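Local coordinates for exoribonuclease II, mitochondrial (Candida glabrata, PDB 6F3H), which probably degrades mitochondrial RNA as a magnesium-dependent 3' to 5' exoribonuclease of the RNB family, acting with a helicase partner in the mtEXO degradosome, at residues 221-224 and 225-228; 275-278 and 279-283; 339-342 and 343-347. The protein carries 1 engineered substitution. All blocks are in the same frame, centred on the assembly; numbering follows the deposited sequence.

How the interactions relate
All three interactions lie toward the C-terminal ends of helices, each far from the magnesium site. Along the chain they follow in series: interaction 1 near the end of helix 212-226, interaction 2 at the end of helix 251-281, and interaction 3 where helix 334-343 passes into a loop. Interaction 1 stands apart, its centre about 34 Å from that of interaction 2 and about 31 Å from that of interaction 3, although N228 bonds to H255 in the helix that carries interaction 2. Interactions 2 and 3 are closer, about 13 Å between centres, and share I288 of helix 285-291 as a common apolar neighbour. Together they illustrate how a helical region closes its helices in different ways.

Interaction 1: 221-224 and 225-228; sequences GVRE and QQQN
The guanidinium group of R223 meets the side-chain amide of Q226 at its edge, where OE1 of Q226 lies near the guanidinium plane, tilted somewhat out of it. The two flat groups meet at that edge with their planes 47° apart, and one N-H, that of R223 NH1, reaches Q226 OE1 over 2.9 Å. The bond is noticeably bent, with an N-H...O angle of 136°. The arginine gets there by folding back: the bend at chi2 (-78°) sets R223 CD beside Q226 OE1, 3.6 Å away, and the further bend at chi3 turns the guanidinium back toward that oxygen. Q226, by contrast, runs out straight beyond CG. On the V222 side the glutamine amide has a light apolar neighbour, V222 CG1, 4.2 Å from Q226 NE2, and the same nitrogen also gives a weak hydrogen bond to the carbonyl of G232.

Beneath these side chains the backbone bonds follow the helix. Q225 N donates to G221 O at 2.8 Å in an almost straight bond, and Q226 N donates to V222 O. Q227 N donates to E224 O, three residues back, at 2.9 Å.

Several polar ends are held from outside: R223 NE by Y219 OH, Q225 OE1 by W231 NE1, and Q227 NE2 by the carbonyl of E309. The turn thus lies between two elements of the fold, with E224 and Q225 packing on L149 of helix 123-159 while V222 and Q226 lean on V234 of strand 231-237.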
ATOM      1  N   GLY A 221      -1.978   0.940  24.846  1.00 41.17           N
ATOM      2  CA  GLY A 221      -3.384   1.051  25.186  1.00 45.80           C
ATOM      3  C   GLY A 221      -4.266   0.489  24.092  1.00 52.85           C
ATOM      4  O   GLY A 221      -5.258  -0.196  24.360  1.00 60.39           O
ATOM      5  N   VAL A 222      -3.899   0.753  22.841  1.00 44.95           N
ATOM      6  CA  VAL A 222      -4.694   0.272  21.725  1.00 40.40           C
ATOM      7  C   VAL A 222      -4.590  -1.237  21.614  1.00 42.21           C
ATOM      8  O   VAL A 222      -5.595  -1.924  21.419  1.00 47.60           O
ATOM      9  CB  VAL A 222      -4.259   0.978  20.436  1.00 38.98           C
ATOM     10  CG1 VAL A 222      -4.914   0.374  19.239  1.00 38.88           C
ATOM     11  CG2 VAL A 222      -4.648   2.396  20.523  1.00 38.94           C
ATOM     12  N   ARG A 223      -3.393  -1.795  21.769  1.00 40.24           N
ATOM     13  CA  ARG A 223      -3.323  -3.248  21.689  1.00 39.39           C
ATOM     14  C   ARG A 223      -4.194  -3.877  22.746  1.00 42.40           C
ATOM     15  O   ARG A 223      -4.834  -4.902  22.495  1.00 49.05           O
ATOM     16  CB  ARG A 223      -1.894  -3.739  21.821  1.00 46.31           C
ATOM     17  CG  ARG A 223      -1.030  -3.083  20.837  1.00 52.04           C
ATOM     18  CD  ARG A 223      -1.257  -3.758  19.493  1.00 54.52           C
ATOM     19  NE  ARG A 223      -0.384  -4.904  19.299  1.00 57.09           N
ATOM     20  CZ  ARG A 223      -0.803  -6.153  19.235  1.00 57.48           C
ATOM     21  NH1 ARG A 223      -2.097  -6.419  19.356  1.00 60.27           N
ATOM     22  NH2 ARG A 223       0.078  -7.124  19.048  1.00 56.93           N
ATOM     23  N   GLU A 224      -4.278  -3.236  23.913  1.00 43.52           N
ATOM     24  CA  GLU A 224      -5.139  -3.734  24.970  1.00 47.23           C
ATOM     25  C   GLU A 224      -6.604  -3.577  24.590  1.00 45.44           C
ATOM     26  O   GLU A 224      -7.341  -4.564  24.514  1.00 46.12           O
ATOM     27  CB  GLU A 224      -4.807  -3.031  26.294  1.00 54.65           C
ATOM     28  CG  GLU A 224      -3.821  -3.852  27.149  1.00 69.27           C
ATOM     29  CD  GLU A 224      -3.431  -3.224  28.489  1.00 81.71           C
ATOM     30  OE1 GLU A 224      -2.247  -3.359  28.896  1.00 85.46           O
ATOM     31  OE2 GLU A 224      -4.305  -2.625  29.151  1.00 85.27           O
ATOM     32  N   GLN A 225      -7.031  -2.370  24.250  1.00 44.31           N
ATOM     33  CA  GLN A 225      -8.441  -2.265  23.899  1.00 41.85           C
ATOM     34  C   GLN A 225      -8.770  -2.931  22.563  1.00 40.65           C
ATOM     35  O   GLN A 225      -9.950  -3.092  22.249  1.00 39.69           O
ATOM     36  CB  GLN A 225      -8.854  -0.807  23.919  1.00 42.64           C
ATOM     37  CG  GLN A 225      -8.451  -0.125  25.191  1.00 47.23           C
ATOM     38  CD  GLN A 225      -9.292   1.089  25.453  1.00 61.98           C
ATOM     39  OE1 GLN A 225      -9.833   1.697  24.528  1.00 71.65           O
ATOM     40  NE2 GLN A 225      -9.441   1.437  26.717  1.00 63.92           N
ATOM     41  N   GLN A 226      -7.760  -3.323  21.777  1.00 39.78           N
ATOM     42  CA  GLN A 226      -8.020  -4.156  20.614  1.00 40.37           C
ATOM     43  C   GLN A 226      -8.704  -5.436  21.009  1.00 46.49           C
ATOM     44  O   GLN A 226      -9.508  -5.987  20.249  1.00 53.89           O
ATOM     45  CB  GLN A 226      -6.744  -4.517  19.891  1.00 46.58           C
ATOM     46  CG  GLN A 226      -6.312  -3.563  18.848  1.00 56.77           C
ATOM     47  CD  GLN A 226      -5.043  -4.017  18.219  1.00 67.94           C
ATOM     48  OE1 GLN A 226      -4.502  -5.052  18.593  1.00 73.11           O
ATOM     49  NE2 GLN A 226      -4.562  -3.265  17.246  1.00 81.91           N
ATOM     50  N   GLN A 227      -8.362  -5.944  22.171  1.00 46.14           N
ATOM     51  CA  GLN A 227      -8.949  -7.187  22.620  1.00 50.28           C
ATOM     52  C   GLN A 227     -10.435  -7.060  22.923  1.00 51.92           C
ATOM     53  O   GLN A 227     -11.115  -8.081  23.025  1.00 45.31           O
ATOM     54  CB  GLN A 227      -8.180  -7.678  23.831  1.00 57.43           C
ATOM     55  CG  GLN A 227      -6.758  -7.991  23.451  1.00 70.82           C
ATOM     56  CD  GLN A 227      -6.685  -8.999  22.326  1.00 81.97           C
ATOM     57  OE1 GLN A 227      -7.491  -9.936  22.246  1.00 81.39           O
ATOM     58  NE2 GLN A 227      -5.769  -8.752  21.389  1.00 86.88           N
ATOM     59  N   ASN A 228     -10.968  -5.847  23.042  1.00 60.45           N
ATOM     60  CA  ASN A 228     -12.401  -5.650  23.225  1.00 61.26           C
ATOM     61  C   ASN A 228     -13.089  -5.254  21.948  1.00 55.64           C
ATOM     62  O   ASN A 228     -14.237  -4.811  21.995  1.00 55.84           O
ATOM     63  CB  ASN A 228     -12.672  -4.549  24.252  1.00 71.95           C
ATOM     64  CG  ASN A 228     -12.114  -4.866  25.613  1.00 76.33           C
ATOM     65  OD1 ASN A 228     -12.366  -5.939  26.159  1.00 75.00           O
ATOM     66  ND2 ASN A 228     -11.327  -3.937  26.169  1.00 78.73           N
TER

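Interaction 2: 275-278 and 279-283; sequences AFAK and LVNDK
Four backbone bonds from L279, V280, N281 and D282 back to the carbonyls of A275, F276, A277 and K278 carry the alpha-helical i to i-4 pattern to its end, where K283 turns to positive phi in a Schellman motif, its own N giving a weak bond to V280 O. One turn apart on the buried side, F276 and V280 form a CH-pi contact. The CG2 methyl of V280 sits over one face of the phenyl ring, 4.0 Å from the centroid and displaced toward the rim, with F276 CE2 as its nearest ring atom at 3.6 Å. The ring is brought under that methyl because CG of F276 is anti to the backbone N (chi1 176°). I288 of helix 285-291 packs against both residues.

The outer side is polar. K278 crosses D282 at a slant, CG and CD each 3.6 Å from D282 OD2, yet its ammonium NZ stays 5.6 Å from that oxygen. N281 faces elsewhere, its OD1 accepting from the backbone N of D325.

Dispersion and ring-methyl attraction therefore hold the buried side, whereas the lysine and aspartate are not in charge contact, and any attraction between them is probably weak and long-range.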
ATOM      1  N   ALA A 275     -25.238 -27.646  20.461  1.00 45.81           N
ATOM      2  CA  ALA A 275     -26.366 -27.789  19.560  1.00 46.94           C
ATOM      3  C   ALA A 275     -25.935 -27.562  18.120  1.00 55.00           C
ATOM      4  O   ALA A 275     -26.330 -28.308  17.217  1.00 66.58           O
ATOM      5  CB  ALA A 275     -27.459 -26.806  19.965  1.00 46.25           C
ATOM      6  N   PHE A 276     -25.097 -26.552  17.898  1.00 50.66           N
ATOM      7  CA  PHE A 276     -24.599 -26.240  16.561  1.00 48.66           C
ATOM      8  C   PHE A 276     -23.755 -27.372  16.003  1.00 47.97           C
ATOM      9  O   PHE A 276     -23.955 -27.813  14.869  1.00 45.67           O
ATOM     10  CB  PHE A 276     -23.793 -24.950  16.613  1.00 52.38           C
ATOM     11  CG  PHE A 276     -23.137 -24.579  15.310  1.00 53.85           C
ATOM     12  CD1 PHE A 276     -23.820 -23.811  14.365  1.00 53.28           C
ATOM     13  CD2 PHE A 276     -21.832 -24.960  15.037  1.00 50.34           C
ATOM     14  CE1 PHE A 276     -23.230 -23.468  13.160  1.00 42.11           C
ATOM     15  CE2 PHE A 276     -21.237 -24.601  13.842  1.00 44.14           C
ATOM     16  CZ  PHE A 276     -21.944 -23.857  12.903  1.00 41.92           C
ATOM     17  N   ALA A 277     -22.745 -27.799  16.750  1.00 48.89           N
ATOM     18  CA  ALA A 277     -21.884 -28.849  16.235  1.00 50.57           C
ATOM     19  C   ALA A 277     -22.683 -30.093  15.884  1.00 54.33           C
ATOM     20  O   ALA A 277     -22.336 -30.816  14.946  1.00 58.43           O
ATOM     21  CB  ALA A 277     -20.809 -29.187  17.265  1.00 47.96           C
ATOM     22  N   LYS A 278     -23.798 -30.327  16.562  1.00 52.97           N
ATOM     23  CA  LYS A 278     -24.578 -31.498  16.211  1.00 49.57           C
ATOM     24  C   LYS A 278     -25.149 -31.331  14.822  1.00 54.55           C
ATOM     25  O   LYS A 278     -24.988 -32.206  13.966  1.00 60.27           O
ATOM     26  CB  LYS A 278     -25.681 -31.733  17.224  1.00 48.53           C
ATOM     27  CG  LYS A 278     -26.049 -33.187  17.256  1.00 56.92           C
ATOM     28  CD  LYS A 278     -27.451 -33.401  17.744  1.00 65.34           C
ATOM     29  CE  LYS A 278     -27.539 -34.722  18.482  1.00 73.30           C
ATOM     30  NZ  LYS A 278     -26.839 -34.695  19.829  1.00 77.89           N
ATOM     31  N   LEU A 279     -25.769 -30.174  14.570  1.00 54.03           N
ATOM     32  CA  LEU A 279     -26.343 -29.870  13.263  1.00 51.25           C
ATOM     33  C   LEU A 279     -25.327 -30.039  12.149  1.00 58.16           C
ATOM     34  O   LEU A 279     -25.643 -30.547  11.066  1.00 65.84           O
ATOM     35  CB  LEU A 279     -26.865 -28.438  13.262  1.00 49.76           C
ATOM     36  CG  LEU A 279     -27.847 -28.119  14.380  1.00 49.42           C
ATOM     37  CD1 LEU A 279     -28.197 -26.666  14.395  1.00 47.76           C
ATOM     38  CD2 LEU A 279     -29.082 -28.901  14.128  1.00 50.60           C
ATOM     39  N   VAL A 280     -24.101 -29.603  12.397  1.00 58.87           N
ATOM     40  CA  VAL A 280     -23.044 -29.752  11.414  1.00 55.43           C
ATOM     41  C   VAL A 280     -22.734 -31.223  11.168  1.00 58.03           C
ATOM     42  O   VAL A 280     -22.569 -31.651  10.019  1.00 59.66           O
ATOM     43  CB  VAL A 280     -21.819 -28.969  11.898  1.00 45.07           C
ATOM     44  CG1 VAL A 280     -20.647 -29.222  11.016  1.00 42.35           C
ATOM     45  CG2 VAL A 280     -22.171 -27.517  11.916  1.00 42.34           C
ATOM     46  N   ASN A 281     -22.683 -32.027  12.234  1.00 55.48           N
ATOM     47  CA  ASN A 281     -22.338 -33.429  12.064  1.00 53.00           C
ATOM     48  C   ASN A 281     -23.470 -34.194  11.425  1.00 62.70           C
ATOM     49  O   ASN A 281     -23.230 -35.136  10.668  1.00 69.15           O
ATOM     50  CB  ASN A 281     -21.986 -34.040  13.404  1.00 50.41           C
ATOM     51  CG  ASN A 281     -20.896 -33.293  14.088  1.00 54.61           C
ATOM     52  OD1 ASN A 281     -19.870 -32.976  13.478  1.00 60.14           O
ATOM     53  ND2 ASN A 281     -21.093 -33.001  15.365  1.00 52.47           N
ATOM     54  N   ASP A 282     -24.700 -33.804  11.716  1.00 66.39           N
ATOM     55  CA  ASP A 282     -25.861 -34.373  11.057  1.00 71.58           C
ATOM     56  C   ASP A 282     -26.090 -33.745   9.688  1.00 71.35           C
ATOM     57  O   ASP A 282     -27.035 -34.121   8.986  1.00 71.29           O
ATOM     58  CB  ASP A 282     -27.088 -34.200  11.949  1.00 71.69           C
ATOM     59  CG  ASP A 282     -26.894 -34.821  13.317  1.00 80.14           C
ATOM     60  OD1 ASP A 282     -25.996 -35.675  13.460  1.00 83.91           O
ATOM     61  OD2 ASP A 282     -27.628 -34.462  14.261  1.00 86.32           O
ATOM     62  N   LYS A 283     -25.229 -32.824   9.281  1.00 68.29           N
ATOM     63  CA  LYS A 283     -25.304 -32.195   7.977  1.00 68.05           C
ATOM     64  C   LYS A 283     -26.631 -31.484   7.733  1.00 65.82           C
ATOM     65  O   LYS A 283     -27.046 -31.310   6.586  1.00 64.86           O
ATOM     66  CB  LYS A 283     -25.029 -33.207   6.855  1.00 70.68           C
ATOM     67  CG  LYS A 283     -23.792 -34.056   7.053  1.00 76.71           C
ATOM     68  CD  LYS A 283     -22.828 -33.727   5.933  1.00 84.81           C
ATOM     69  CE  LYS A 283     -21.781 -34.801   5.682  1.00 91.91           C
ATOM     70  NZ  LYS A 283     -20.381 -34.225   5.584  1.00 94.75           N
TER

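Interaction 3: 339-342 and 343-347; sequences KLLV and EISPQ
L341 and I344 make the close-packed half of this helix end, in company with S345 and L340. The side chains of L341 and I344 cross at about a right angle, their CD1 methyls 4.1 Å apart, and CG2 of I344 lies 4.2 Å from CD1 of L340. In I344 the CG1 branch stands between the backbone N and the carbonyl carbon (chi1 58°), which brings its CD1 methyl over to L341. L299 of helix 293-303 packs on L340 and I344, I288 of helix 285-291 touches I344, and L341 rests on N300.

The carbonyl of L341 is gripped twice. S345 OG donates to L341 O over 2.6 Å, and I344 N donates to the same oxygen at 3.2 Å, the two donors arriving from opposite faces of the carbonyl plane. The hydroxyl adds this second donor where S345 N, though 3.3 Å from L341 O, is badly angled for the i to i-4 bond.

The other side is looser. K339 and V342 are exposed, and E343 OE1 bonds to Y327 OH.

Along the backbone, E343 N still bonds K339 O at 2.9 Å, but the pattern then frays: I344 N to L340 O and S345 N to V342 O are weak.

Chemically, the hydroxyl supplements the backbone bonds at the carbonyl of L341 where the chain leaves the helix, backed by apolar packing; with K339 NZ 6.5 Å from E343 OE1, those charges probably interact only weakly.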
ATOM      1  N   LYS A 339     -13.427 -23.079   5.054  1.00 47.16           N
ATOM      2  CA  LYS A 339     -13.992 -24.368   4.668  1.00 48.82           C
ATOM      3  C   LYS A 339     -15.319 -24.606   5.349  1.00 46.78           C
ATOM      4  O   LYS A 339     -16.306 -24.975   4.706  1.00 48.57           O
ATOM      5  CB  LYS A 339     -13.048 -25.506   5.039  1.00 53.89           C
ATOM      6  CG  LYS A 339     -11.699 -25.461   4.370  1.00 69.19           C
ATOM      7  CD  LYS A 339     -11.023 -26.814   4.486  1.00 76.69           C
ATOM      8  CE  LYS A 339     -12.042 -27.929   4.261  1.00 81.24           C
ATOM      9  NZ  LYS A 339     -11.413 -29.230   3.901  1.00 83.32           N
ATOM     10  N   LEU A 340     -15.381 -24.338   6.639  1.00 41.39           N
ATOM     11  CA  LEU A 340     -16.619 -24.598   7.343  1.00 41.49           C
ATOM     12  C   LEU A 340     -17.697 -23.649   6.883  1.00 41.52           C
ATOM     13  O   LEU A 340     -18.799 -24.062   6.530  1.00 41.73           O
ATOM     14  CB  LEU A 340     -16.407 -24.440   8.828  1.00 41.37           C
ATOM     15  CG  LEU A 340     -17.739 -24.716   9.489  1.00 45.26           C
ATOM     16  CD1 LEU A 340     -18.117 -26.146   9.237  1.00 50.95           C
ATOM     17  CD2 LEU A 340     -17.662 -24.461  10.955  1.00 43.03           C
ATOM     18  N   LEU A 341     -17.387 -22.367   6.888  1.00 43.94           N
ATOM     19  CA  LEU A 341     -18.357 -21.367   6.495  1.00 41.38           C
ATOM     20  C   LEU A 341     -18.875 -21.655   5.100  1.00 46.70           C
ATOM     21  O   LEU A 341     -20.076 -21.550   4.837  1.00 52.45           O
ATOM     22  CB  LEU A 341     -17.703 -20.004   6.563  1.00 41.14           C
ATOM     23  CG  LEU A 341     -18.631 -18.853   6.291  1.00 45.84           C
ATOM     24  CD1 LEU A 341     -19.975 -19.044   6.932  1.00 41.36           C
ATOM     25  CD2 LEU A 341     -17.968 -17.662   6.814  1.00 48.59           C
ATOM     26  N   VAL A 342     -17.983 -22.050   4.200  1.00 43.70           N
ATOM     27  CA  VAL A 342     -18.419 -22.472   2.880  1.00 44.81           C
ATOM     28  C   VAL A 342     -19.389 -23.630   3.009  1.00 47.86           C
ATOM     29  O   VAL A 342     -20.416 -23.691   2.332  1.00 50.75           O
ATOM     30  CB  VAL A 342     -17.203 -22.872   2.026  1.00 46.25           C
ATOM     31  CG1 VAL A 342     -17.596 -23.884   0.964  1.00 42.16           C
ATOM     32  CG2 VAL A 342     -16.543 -21.658   1.404  1.00 48.74           C
ATOM     33  N   GLU A 343     -19.099 -24.537   3.917  1.00 51.54           N
ATOM     34  CA  GLU A 343     -19.881 -25.751   4.007  1.00 51.84           C
ATOM     35  C   GLU A 343     -21.288 -25.483   4.512  1.00 51.97           C
ATOM     36  O   GLU A 343     -22.202 -26.258   4.237  1.00 54.63           O
ATOM     37  CB  GLU A 343     -19.154 -26.725   4.905  1.00 53.81           C
ATOM     38  CG  GLU A 343     -19.778 -28.044   4.949  1.00 66.12           C
ATOM     39  CD  GLU A 343     -18.930 -29.013   5.713  1.00 79.30           C
ATOM     40  OE1 GLU A 343     -17.692 -28.962   5.539  1.00 87.40           O
ATOM     41  OE2 GLU A 343     -19.491 -29.810   6.495  1.00 79.86           O
ATOM     42  N   ILE A 344     -21.481 -24.412   5.261  1.00 54.70           N
ATOM     43  CA  ILE A 344     -22.760 -24.138   5.891  1.00 53.02           C
ATOM     44  C   ILE A 344     -23.453 -22.928   5.272  1.00 56.75           C
ATOM     45  O   ILE A 344     -24.345 -22.356   5.894  1.00 53.22           O
ATOM     46  CB  ILE A 344     -22.576 -23.943   7.394  1.00 54.11           C
ATOM     47  CG1 ILE A 344     -21.586 -22.800   7.590  1.00 57.69           C
ATOM     48  CG2 ILE A 344     -22.071 -25.223   8.012  1.00 42.25           C
ATOM     49  CD1 ILE A 344     -21.649 -22.174   8.933  1.00 59.64           C
ATOM     50  N   SER A 345     -23.101 -22.565   4.044  1.00 62.98           N
ATOM     51  CA  SER A 345     -23.647 -21.422   3.325  1.00 65.64           C
ATOM     52  C   SER A 345     -24.055 -21.864   1.928  1.00 68.48           C
ATOM     53  O   SER A 345     -23.554 -22.874   1.418  1.00 70.58           O
ATOM     54  CB  SER A 345     -22.628 -20.273   3.233  1.00 64.31           C
ATOM     55  OG  SER A 345     -22.093 -19.921   4.496  1.00 66.47           O
ATOM     56  N   PRO A 346     -24.986 -21.152   1.285  1.00 65.13           N
ATOM     57  CA  PRO A 346     -25.586 -21.704   0.069  1.00 58.47           C
ATOM     58  C   PRO A 346     -24.559 -21.733  -1.044  1.00 60.62           C
ATOM     59  O   PRO A 346     -23.671 -20.879  -1.115  1.00 63.75           O
ATOM     60  CB  PRO A 346     -26.725 -20.728  -0.252  1.00 56.81           C
ATOM     61  CG  PRO A 346     -26.896 -19.885   0.959  1.00 58.23           C
ATOM     62  CD  PRO A 346     -25.554 -19.831   1.613  1.00 61.66           C
ATOM     63  N   GLN A 347     -24.679 -22.759  -1.892  1.00 58.16           N
ATOM     64  CA  GLN A 347     -23.708 -23.073  -2.937  1.00 51.41           C
ATOM     65  C   GLN A 347     -23.282 -21.835  -3.716  1.00 51.38           C
ATOM     66  O   GLN A 347     -24.082 -21.212  -4.411  1.00 50.36           O
ATOM     67  CB  GLN A 347     -24.278 -24.135  -3.880  1.00 53.52           C
TER